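Local coordinates for protein MdbA (Actinomyces oris, PDB 4Z7X) that acts as a thiol-disulfide oxidoreductase of the thioredoxin superfamily and probably forms disulfide bonds in exported proteins such as pilus components, at residues 73-84 / 211-221; 122-133 / 150-161. All coordinates share one frame; numbering follows the deposited sequence.

Contact 1. Residues 73-84 / 211-221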
loop_
_atom_site.group_PDB
_atom_site.type_symbol
_atom_site.label_atom_id
_atom_site.label_comp_id
_atom_site.label_asym_id
_atom_site.label_seq_id
_atom_site.Cartn_x
_atom_site.Cartn_y
_atom_site.Cartn_z
ATOM N N PHE A 73 -3.714 -10.160 5.382
ATOM C CA PHE A 73 -2.935 -10.383 4.181
ATOM C C PHE A 73 -1.558 -9.812 4.327
ATOM O O PHE A 73 -0.571 -10.478 4.009
ATOM C CB PHE A 73 -3.660 -9.775 2.962
ATOM C CG PHE A 73 -3.003 -10.070 1.629
ATOM C CD1 PHE A 73 -1.931 -9.295 1.191
ATOM C CD2 PHE A 73 -3.471 -11.110 0.803
ATOM C CE1 PHE A 73 -1.313 -9.564 -0.020
ATOM C CE2 PHE A 73 -2.876 -11.365 -0.410
ATOM C CZ PHE A 73 -1.790 -10.597 -0.827
ATOM N N GLU A 74 -1.482 -8.584 4.799
ATOM C CA GLU A 74 -0.212 -7.926 5.007
ATOM C C GLU A 74 0.643 -8.711 6.012
ATOM O O GLU A 74 1.845 -8.938 5.775
ATOM C CB GLU A 74 -0.435 -6.485 5.468
ATOM C CG GLU A 74 0.842 -5.786 5.950
ATOM C CD GLU A 74 1.879 -5.494 4.864
ATOM O OE1 GLU A 74 3.031 -5.133 5.243
ATOM O OE2 GLU A 74 1.534 -5.614 3.661
ATOM N N GLY A 75 0.033 -9.127 7.122
ATOM C CA GLY A 75 0.792 -9.891 8.094
ATOM C C GLY A 75 1.369 -11.203 7.518
ATOM O O GLY A 75 2.516 -11.549 7.756
ATOM N N LEU A 76 0.577 -11.921 6.740
ATOM C CA LEU A 76 0.999 -13.187 6.200
ATOM C C LEU A 76 2.091 -13.042 5.142
ATOM O O LEU A 76 2.977 -13.869 5.053
ATOM C CB LEU A 76 -0.209 -13.917 5.597
ATOM C CG LEU A 76 -0.011 -15.313 5.021
ATOM C CD1 LEU A 76 0.536 -16.236 6.106
ATOM C CD2 LEU A 76 -1.304 -15.866 4.412
ATOM N N HIS A 77 1.946 -12.039 4.292
ATOM C CA HIS A 77 2.755 -11.943 3.073
ATOM C C HIS A 77 3.865 -10.912 3.096
ATOM O O HIS A 77 4.646 -10.860 2.151
ATOM C CB HIS A 77 1.880 -11.697 1.857
ATOM C CG HIS A 77 0.914 -12.804 1.583
ATOM N ND1 HIS A 77 1.314 -14.057 1.162
ATOM C CD2 HIS A 77 -0.431 -12.869 1.710
ATOM C CE1 HIS A 77 0.265 -14.840 1.027
ATOM N NE2 HIS A 77 -0.810 -14.150 1.357
ATOM N N THR A 78 3.955 -10.096 4.150
ATOM C CA THR A 78 4.968 -9.022 4.129
ATOM C C THR A 78 6.386 -9.536 3.926
ATOM O O THR A 78 7.155 -8.951 3.175
ATOM C CB THR A 78 4.881 -8.058 5.334
ATOM O OG1 THR A 78 5.891 -7.044 5.216
ATOM C CG2 THR A 78 5.025 -8.791 6.688
ATOM N N GLN A 79 6.739 -10.619 4.596
ATOM C CA GLN A 79 8.104 -11.123 4.499
ATOM C C GLN A 79 8.414 -11.534 3.062
ATOM O O GLN A 79 9.463 -11.152 2.505
ATOM C CB GLN A 79 8.292 -12.291 5.446
ATOM C CG GLN A 79 9.717 -12.739 5.503
ATOM C CD GLN A 79 10.627 -11.746 6.215
ATOM O OE1 GLN A 79 10.208 -10.873 7.033
ATOM N NE2 GLN A 79 11.897 -11.844 5.889
ATOM N N GLU A 80 7.511 -12.272 2.432
ATOM C CA GLU A 80 7.802 -12.751 1.058
ATOM C C GLU A 80 7.675 -11.637 0.009
ATOM O O GLU A 80 8.361 -11.653 -0.985
ATOM C CB GLU A 80 6.955 -13.967 0.661
ATOM C CG GLU A 80 5.475 -13.726 0.440
ATOM C CD GLU A 80 4.802 -14.915 -0.214
ATOM O OE1 GLU A 80 3.568 -15.068 -0.048
ATOM O OE2 GLU A 80 5.499 -15.714 -0.905
ATOM N N ILE A 81 6.785 -10.669 0.238
ATOM C CA ILE A 81 6.724 -9.537 -0.678
ATOM C C ILE A 81 8.053 -8.770 -0.634
ATOM O O ILE A 81 8.612 -8.389 -1.672
ATOM C CB ILE A 81 5.560 -8.618 -0.340
ATOM C CG1 ILE A 81 4.266 -9.350 -0.696
ATOM C CG2 ILE A 81 5.706 -7.284 -1.049
ATOM C CD1 ILE A 81 2.984 -8.676 -0.286
ATOM N N ASN A 82 8.544 -8.481 0.573
ATOM C CA ASN A 82 9.847 -7.829 0.712
ATOM C C ASN A 82 10.960 -8.657 0.072
ATOM O O ASN A 82 11.881 -8.094 -0.560
ATOM C CB ASN A 82 10.173 -7.562 2.171
ATOM C CG ASN A 82 9.357 -6.417 2.726
ATOM O OD1 ASN A 82 8.795 -5.645 1.963
ATOM N ND2 ASN A 82 9.250 -6.325 4.031
ATOM N N GLN A 83 10.877 -10.002 0.205
ATOM C CA GLN A 83 11.891 -10.867 -0.381
ATOM C C GLN A 83 11.825 -10.844 -1.885
ATOM O O GLN A 83 12.862 -10.754 -2.528
ATOM C CB GLN A 83 11.780 -12.276 0.153
ATOM C CG GLN A 83 12.957 -13.109 -0.205
ATOM C CD GLN A 83 14.230 -12.622 0.432
ATOM O OE1 GLN A 83 14.259 -12.261 1.614
ATOM N NE2 GLN A 83 15.307 -12.624 -0.351
ATOM N N LEU A 84 10.623 -10.966 -2.447
ATOM C CA LEU A 84 10.464 -10.880 -3.891
ATOM C C LEU A 84 11.006 -9.580 -4.424
ATOM O O LEU A 84 11.622 -9.557 -5.487
ATOM C CB LEU A 84 8.995 -11.052 -4.274
ATOM C CG LEU A 84 8.473 -12.475 -4.109
ATOM C CD1 LEU A 84 6.951 -12.416 -4.004
ATOM C CD2 LEU A 84 8.943 -13.476 -5.212
ATOM N N LEU A 211 -3.983 -18.354 -1.591
ATOM C CA LEU A 211 -2.843 -17.734 -0.925
ATOM C C LEU A 211 -2.977 -17.895 0.569
ATOM O O LEU A 211 -3.230 -16.935 1.268
ATOM C CB LEU A 211 -2.770 -16.242 -1.254
ATOM C CG LEU A 211 -2.777 -15.867 -2.737
ATOM C CD1 LEU A 211 -2.896 -14.365 -2.898
ATOM C CD2 LEU A 211 -1.518 -16.384 -3.390
ATOM N N GLN A 212 -2.725 -19.079 1.082
ATOM C CA GLN A 212 -2.958 -19.262 2.510
ATOM C C GLN A 212 -1.701 -19.595 3.283
ATOM O O GLN A 212 -1.752 -19.870 4.466
ATOM C CB GLN A 212 -4.103 -20.249 2.738
ATOM C CG GLN A 212 -5.440 -19.677 2.269
ATOM C CD GLN A 212 -6.615 -20.590 2.584
ATOM O OE1 GLN A 212 -6.598 -21.320 3.576
ATOM N NE2 GLN A 212 -7.646 -20.552 1.742
ATOM N N THR A 213 -0.557 -19.474 2.627
ATOM C CA THR A 213 0.717 -19.698 3.283
ATOM C C THR A 213 1.652 -18.501 3.049
ATOM O O THR A 213 1.421 -17.688 2.133
ATOM C CB THR A 213 1.400 -20.987 2.775
ATOM O OG1 THR A 213 2.033 -20.747 1.507
ATOM C CG2 THR A 213 0.406 -22.137 2.656
ATOM N N PRO A 214 2.715 -18.389 3.874
ATOM C CA PRO A 214 3.596 -17.234 3.727
ATOM C C PRO A 214 4.517 -17.311 2.542
ATOM O O PRO A 214 5.313 -16.397 2.331
ATOM C CB PRO A 214 4.446 -17.222 5.012
ATOM C CG PRO A 214 4.088 -18.417 5.789
ATOM C CD PRO A 214 2.943 -19.125 5.136
ATOM N N THR A 215 4.451 -18.398 1.792
ATOM C CA THR A 215 5.235 -18.537 0.570
ATOM C C THR A 215 4.367 -18.649 -0.676
ATOM O O THR A 215 4.879 -18.920 -1.775
ATOM C CB THR A 215 6.109 -19.792 0.627
ATOM O OG1 THR A 215 5.284 -20.933 0.893
ATOM C CG2 THR A 215 7.120 -19.631 1.686
ATOM N N SER A 216 3.071 -18.451 -0.514
ATOM C CA SER A 216 2.162 -18.652 -1.647
ATOM C C SER A 216 2.334 -17.647 -2.791
ATOM O O SER A 216 2.187 -18.035 -3.940
ATOM C CB SER A 216 0.718 -18.776 -1.191
ATOM O OG SER A 216 0.338 -17.698 -0.380
ATOM N N LEU A 217 2.705 -16.394 -2.516
ATOM C CA LEU A 217 2.972 -15.450 -3.607
ATOM C C LEU A 217 4.252 -15.862 -4.329
ATOM O O LEU A 217 4.341 -15.764 -5.551
ATOM C CB LEU A 217 3.056 -13.964 -3.150
ATOM C CG LEU A 217 1.696 -13.389 -2.718
ATOM C CD1 LEU A 217 1.954 -12.115 -1.959
ATOM C CD2 LEU A 217 0.800 -13.133 -3.916
ATOM N N THR A 218 5.257 -16.285 -3.581
ATOM C CA THR A 218 6.506 -16.745 -4.183
ATOM C C THR A 218 6.286 -17.914 -5.145
ATOM O O THR A 218 6.804 -17.921 -6.277
ATOM C CB THR A 218 7.538 -17.040 -3.094
ATOM O OG1 THR A 218 7.727 -15.865 -2.315
ATOM C CG2 THR A 218 8.828 -17.469 -3.680
ATOM N N GLU A 219 5.459 -18.853 -4.716
ATOM C CA GLU A 219 5.086 -19.994 -5.562
ATOM C C GLU A 219 4.373 -19.582 -6.833
ATOM O O GLU A 219 4.683 -20.096 -7.913
ATOM C CB GLU A 219 4.245 -20.978 -4.772
ATOM C CG GLU A 219 5.029 -21.625 -3.625
ATOM C CD GLU A 219 4.159 -22.140 -2.484
ATOM O OE1 GLU A 219 2.916 -22.280 -2.653
ATOM O OE2 GLU A 219 4.729 -22.419 -1.404
ATOM N N LEU A 220 3.454 -18.632 -6.712
ATOM C CA LEU A 220 2.772 -18.068 -7.872
ATOM C C LEU A 220 3.767 -17.409 -8.824
ATOM O O LEU A 220 3.753 -17.648 -10.021
ATOM C CB LEU A 220 1.753 -17.046 -7.398
ATOM C CG LEU A 220 1.068 -16.211 -8.497
ATOM C CD1 LEU A 220 0.350 -17.096 -9.514
ATOM C CD2 LEU A 220 0.138 -15.177 -7.901
ATOM N N VAL A 221 4.629 -16.553 -8.282
ATOM C CA VAL A 221 5.574 -15.789 -9.105
ATOM C C VAL A 221 6.597 -16.704 -9.795
ATOM O O VAL A 221 6.917 -16.526 -10.981
ATOM C CB VAL A 221 6.258 -14.681 -8.258
ATOM C CG1 VAL A 221 7.400 -14.006 -8.984
ATOM C CG2 VAL A 221 5.224 -13.654 -7.828
HETATM O O HOH W 1 5.580 -14.029 3.877
HETATM O O HOH W 2 -3.396 -14.656 2.033
#

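Contact 2. Residues 122-133 / 150-161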
loop_
_atom_site.group_PDB
_atom_site.type_symbol
_atom_site.label_atom_id
_atom_site.label_comp_id
_atom_site.label_asym_id
_atom_site.label_seq_id
_atom_site.Cartn_x
_atom_site.Cartn_y
_atom_site.Cartn_z
ATOM N N GLN A 122 11.373 4.775 4.089
ATOM C CA GLN A 122 10.643 4.039 5.127
ATOM C C GLN A 122 9.204 3.771 4.773
ATOM O O GLN A 122 8.437 3.284 5.600
ATOM C CB GLN A 122 10.714 4.789 6.431
ATOM C CG GLN A 122 12.089 4.789 7.085
ATOM C CD GLN A 122 13.030 5.838 6.586
ATOM O OE1 GLN A 122 12.651 6.984 6.397
ATOM N NE2 GLN A 122 14.301 5.469 6.464
ATOM N N SER A 123 8.813 4.059 3.535
ATOM C CA SER A 123 7.388 3.945 3.184
ATOM C C SER A 123 6.829 2.521 3.276
ATOM O O SER A 123 5.733 2.334 3.818
ATOM C CB SER A 123 7.062 4.542 1.820
ATOM O OG SER A 123 7.783 3.938 0.788
ATOM N N LEU A 124 7.540 1.519 2.732
ATOM C CA LEU A 124 6.992 0.157 2.781
ATOM C C LEU A 124 6.934 -0.387 4.219
ATOM O O LEU A 124 5.969 -1.059 4.607
ATOM C CB LEU A 124 7.736 -0.752 1.796
ATOM C CG LEU A 124 7.100 -2.097 1.522
ATOM C CD1 LEU A 124 5.668 -1.961 1.042
ATOM C CD2 LEU A 124 7.937 -2.873 0.515
ATOM N N SER A 125 7.922 -0.051 5.036
ATOM C CA SER A 125 7.935 -0.449 6.438
ATOM C C SER A 125 6.822 0.240 7.205
ATOM O O SER A 125 6.179 -0.338 8.093
ATOM C CB SER A 125 9.270 -0.095 7.060
ATOM O OG SER A 125 10.256 -0.912 6.526
ATOM N N PHE A 126 6.558 1.494 6.846
ATOM C CA PHE A 126 5.467 2.238 7.517
ATOM C C PHE A 126 4.111 1.653 7.147
ATOM O O PHE A 126 3.207 1.550 7.971
ATOM C CB PHE A 126 5.549 3.719 7.196
ATOM C CG PHE A 126 4.547 4.536 7.947
ATOM C CD1 PHE A 126 4.627 4.674 9.338
ATOM C CD2 PHE A 126 3.542 5.185 7.290
ATOM C CE1 PHE A 126 3.708 5.431 10.025
ATOM C CE2 PHE A 126 2.596 5.962 7.989
ATOM C CZ PHE A 126 2.667 6.053 9.360
ATOM N N HIS A 127 3.969 1.281 5.887
ATOM C CA HIS A 127 2.760 0.591 5.438
ATOM C C HIS A 127 2.481 -0.622 6.300
ATOM O O HIS A 127 1.379 -0.828 6.798
ATOM C CB HIS A 127 2.961 0.167 3.974
ATOM C CG HIS A 127 1.833 -0.603 3.381
ATOM N ND1 HIS A 127 0.669 -0.011 2.965
ATOM C CD2 HIS A 127 1.722 -1.915 3.080
ATOM C CE1 HIS A 127 -0.120 -0.929 2.456
ATOM N NE2 HIS A 127 0.505 -2.096 2.501
ATOM N N ASN A 128 3.505 -1.442 6.458
ATOM C CA ASN A 128 3.394 -2.598 7.341
ATOM C C ASN A 128 3.041 -2.216 8.766
ATOM O O ASN A 128 2.211 -2.891 9.427
ATOM C CB ASN A 128 4.691 -3.401 7.341
ATOM C CG ASN A 128 4.621 -4.570 8.286
ATOM O OD1 ASN A 128 3.974 -5.582 7.980
ATOM N ND2 ASN A 128 5.243 -4.451 9.443
ATOM N N ALA A 129 3.718 -1.196 9.287
ATOM C CA ALA A 129 3.498 -0.822 10.658
ATOM C C ALA A 129 2.087 -0.316 10.909
ATOM O O ALA A 129 1.518 -0.558 11.983
ATOM C CB ALA A 129 4.558 0.174 11.110
ATOM N N ALA A 130 1.505 0.389 9.931
ATOM C CA ALA A 130 0.151 0.920 10.085
ATOM C C ALA A 130 -0.830 -0.233 10.103
ATOM O O ALA A 130 -1.780 -0.222 10.865
ATOM C CB ALA A 130 -0.177 1.851 8.953
ATOM N N PHE A 131 -0.596 -1.243 9.274
ATOM C CA PHE A 131 -1.441 -2.432 9.335
ATOM C C PHE A 131 -1.254 -3.194 10.643
ATOM O O PHE A 131 -2.197 -3.773 11.151
ATOM C CB PHE A 131 -1.202 -3.353 8.146
ATOM C CG PHE A 131 -2.143 -3.115 6.995
ATOM C CD1 PHE A 131 -3.502 -3.194 7.197
ATOM C CD2 PHE A 131 -1.698 -2.732 5.732
ATOM C CE1 PHE A 131 -4.396 -3.006 6.158
ATOM C CE2 PHE A 131 -2.587 -2.572 4.688
ATOM C CZ PHE A 131 -3.946 -2.692 4.909
ATOM N N GLU A 132 -0.051 -3.195 11.189
ATOM C CA GLU A 132 0.237 -3.877 12.462
ATOM C C GLU A 132 -0.584 -3.259 13.589
ATOM O O GLU A 132 -1.049 -3.942 14.498
ATOM C CB GLU A 132 1.752 -3.789 12.760
ATOM C CG GLU A 132 2.221 -4.531 14.000
ATOM C CD GLU A 132 3.726 -4.778 13.977
ATOM O OE1 GLU A 132 4.391 -4.440 12.970
ATOM O OE2 GLU A 132 4.256 -5.284 14.972
ATOM N N ILE A 133 -0.741 -1.944 13.545
ATOM C CA ILE A 133 -1.591 -1.277 14.557
ATOM C C ILE A 133 -3.008 -1.898 14.526
ATOM O O ILE A 133 -3.593 -2.242 15.563
ATOM C CB ILE A 133 -1.701 0.260 14.330
ATOM C CG1 ILE A 133 -0.404 0.953 14.681
ATOM C CG2 ILE A 133 -2.799 0.890 15.164
ATOM C CD1 ILE A 133 -0.368 2.422 14.324
ATOM N N GLY A 150 -0.388 7.212 17.758
ATOM C CA GLY A 150 -0.050 5.833 17.473
ATOM C C GLY A 150 0.728 5.722 16.180
ATOM O O GLY A 150 1.660 4.934 16.073
ATOM N N LEU A 151 0.330 6.480 15.169
ATOM C CA LEU A 151 1.096 6.478 13.907
ATOM C C LEU A 151 2.463 7.116 14.049
ATOM O O LEU A 151 3.386 6.693 13.393
ATOM C CB LEU A 151 0.326 7.162 12.784
ATOM C CG LEU A 151 -0.930 6.398 12.310
ATOM C CD1 LEU A 151 -1.880 7.299 11.549
ATOM C CD2 LEU A 151 -0.504 5.162 11.494
ATOM N N VAL A 152 2.582 8.152 14.863
ATOM C CA VAL A 152 3.901 8.726 15.180
ATOM C C VAL A 152 4.771 7.615 15.815
ATOM O O VAL A 152 5.926 7.422 15.458
ATOM C CB VAL A 152 3.768 9.937 16.097
ATOM C CG1 VAL A 152 5.127 10.384 16.595
ATOM C CG2 VAL A 152 3.105 11.122 15.344
ATOM N N ALA A 153 4.190 6.863 16.727
ATOM C CA ALA A 153 4.937 5.777 17.368
ATOM C C ALA A 153 5.319 4.691 16.373
ATOM O O ALA A 153 6.437 4.192 16.407
ATOM C CB ALA A 153 4.184 5.232 18.548
ATOM N N ALA A 154 4.431 4.360 15.439
ATOM C CA ALA A 154 4.752 3.390 14.413
ATOM C C ALA A 154 5.866 3.911 13.501
ATOM O O ALA A 154 6.737 3.165 13.070
ATOM C CB ALA A 154 3.530 3.073 13.591
ATOM N N ALA A 155 5.816 5.194 13.178
ATOM C CA ALA A 155 6.845 5.789 12.390
ATOM C C ALA A 155 8.204 5.721 13.107
ATOM O O ALA A 155 9.207 5.386 12.482
ATOM C CB ALA A 155 6.473 7.205 12.087
ATOM N N ALA A 156 8.225 5.928 14.420
ATOM C CA ALA A 156 9.469 5.813 15.163
ATOM C C ALA A 156 9.972 4.371 15.128
ATOM O O ALA A 156 11.170 4.148 14.996
ATOM C CB ALA A 156 9.273 6.263 16.597
ATOM N N LYS A 157 9.053 3.418 15.253
ATOM C CA LYS A 157 9.404 1.984 15.235
ATOM C C LYS A 157 10.168 1.624 13.950
ATOM O O LYS A 157 11.063 0.783 13.977
ATOM C CB LYS A 157 8.158 1.096 15.390
ATOM C CG LYS A 157 8.443 -0.408 15.366
ATOM C CD LYS A 157 7.193 -1.273 15.598
ATOM C CE LYS A 157 6.196 -1.198 14.445
ATOM N NZ LYS A 157 5.229 -2.347 14.351
ATOM N N VAL A 158 9.794 2.241 12.827
ATOM C CA VAL A 158 10.463 1.977 11.555
ATOM C C VAL A 158 11.439 3.064 11.158
ATOM O O VAL A 158 11.900 3.092 10.070
ATOM C CB VAL A 158 9.452 1.675 10.414
ATOM C CG1 VAL A 158 8.492 0.566 10.851
ATOM C CG2 VAL A 158 8.694 2.909 9.954
ATOM N N ASN A 159 11.775 3.916 12.107
ATOM C CA ASN A 159 12.812 4.936 11.964
ATOM C C ASN A 159 12.562 5.945 10.829
ATOM O O ASN A 159 13.498 6.435 10.170
ATOM C CB ASN A 159 14.182 4.272 11.875
ATOM C CG ASN A 159 14.449 3.373 13.059
ATOM O OD1 ASN A 159 14.400 3.813 14.249
ATOM N ND2 ASN A 159 14.682 2.120 12.771
ATOM N N VAL A 160 11.291 6.349 10.684
ATOM C CA VAL A 160 10.999 7.578 10.000
ATOM C C VAL A 160 11.660 8.714 10.815
ATOM O O VAL A 160 11.600 8.708 12.038
ATOM C CB VAL A 160 9.483 7.780 9.909
ATOM C CG1 VAL A 160 9.105 9.184 9.457
ATOM C CG2 VAL A 160 8.819 6.740 9.023
ATOM N N PRO A 161 12.314 9.677 10.154
ATOM C CA PRO A 161 12.888 10.787 10.899
ATOM C C PRO A 161 11.854 11.555 11.733
ATOM O O PRO A 161 10.709 11.750 11.287
ATOM C CB PRO A 161 13.488 11.669 9.804
ATOM C CG PRO A 161 13.795 10.722 8.682
ATOM C CD PRO A 161 12.586 9.810 8.713
HETATM O O HOH W 3 3.105 -0.891 14.382
#

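Contact 1. Residues 73-84 / 211-221
The carboxylate of E80 on helix 73-84 accepts the backbone N-H groups of both L217 and T218 in the first turn of helix 216-221. Its OE1 takes the N-H of L217 at 2.9 Å (156°), reached on the syn side and tilted out of the carboxylate plane. OE2 receives two bonds from T218: the hydroxyl OG1 comes in along the anti lone pair at 2.6 Å, while the backbone N-H descends from above the plane. A glutamate suits the place because its extended chain carries the acid across to the helix start, with CG between the backbone N and the carbonyl carbon (chi1 70°). The positive end of the helix dipole would favour the charged form.

H77, one turn earlier, fixes the carboxylate from its own helix: ND1 donates its N-H to the anti lone pair of OE1, 2.8 Å away and close to the ring plane. OE1 and OE2 thus each accept two bonds. CE1 of H77 lies 3.3 Å from O of T213, and at the ring's edge NE2 is 3.7 Å from O of L211.

In this thioredoxin-like fold, helix 68-86, which begins at a probable CxxC active site, is here joined to the C-terminal helix 216-222; the axes of segments 73-84 and 216-221 are inclined at 43°. The apolar half of the joint is a knob into a hole: L217 enters among F73, H77, E80 and I81, its CD1 3.8 Å from CG1 of I81. F73 meets CD1 of L211 with its ring edge, and L84 reaches V221 farther along. Toward the outside, CD1 of L76 lies against the P214 ring, 3.9 Å from its CD, and CD2 turns to the carbonyl of L211.

Contact 2. Residues 122-133 / 150-161
The ring of F126 presents its edge to helix 150-157: the carbonyl O of L151 lies in the ring plane, 3.6 Å from CE1, and the backbone N of A155 and CG2 of V158 are also at the edge. From opposite sides of the plane, CB of A155 touches CE1 and CD2 of L151 touches CZ. Beyond the two segments F168 meets this ring with planes at about 45°, and M112 of helix 103-118 also packs against it. CG of F126 is anti to the backbone N (chi1 -175°), which swings the ring in beside the neighbouring backbone. A flat aromatic suits this slot because its thin edge can lie close against main chain where A154 and A155 are small.

Where the helices run nearest, both sides use alanine: CB of A129 and CB of A154 are 4.0 Å apart, and such small residues permit the 9.1 Å approach of the axes of segments 123-133 and 150-157. These run oppositely but steeply inclined, at 134°. Both belong to the helical part between the third and fourth sheet strands in chain order, an insertion familiar from DsbA-like oxidoreductases. Toward one end, I133 lays CD1 against L151 and A154.

At the other end the second helix closes in a Schellman motif, with N159 at positive phi as its C-prime residue. Just before it V158 packs on S125, CB to CB 3.8 Å. In Q122, chi1 (-71°) sets CG 3.4 Å from O of V158, and a bend at chi2 turns the amide toward N159 and P161.

On the solvent-facing flank, in the conformers modelled here, K157 runs out extended, bends at chi3, passes CB of A129 and pairs NZ with OE1 of E132 in a salt bridge; both side chains have alternates.

The centres of contacts 1 and 2 lie about 20 Å apart, and both belong to one thioredoxin-family region. Along the chain the order is 73-84, 122-133, 150-161, 211-221, so contact 2 falls wholly between the two halves of contact 1. Helices 68-86 and 123-140 bring them together: E74 and T78 pack beside H127 and N128, and N82 touches L124. Contact 1 ties the helix carrying the probable CxxC to the C-terminal helix, whereas contact 2 pairs two helices of the insertion. Helix 68-86 therefore meets helix 216-222 on one side and helix 123-140 on another; F131 of contact 2 reaches C70 of that motif, while S123 touches the bound sulfonate ligand.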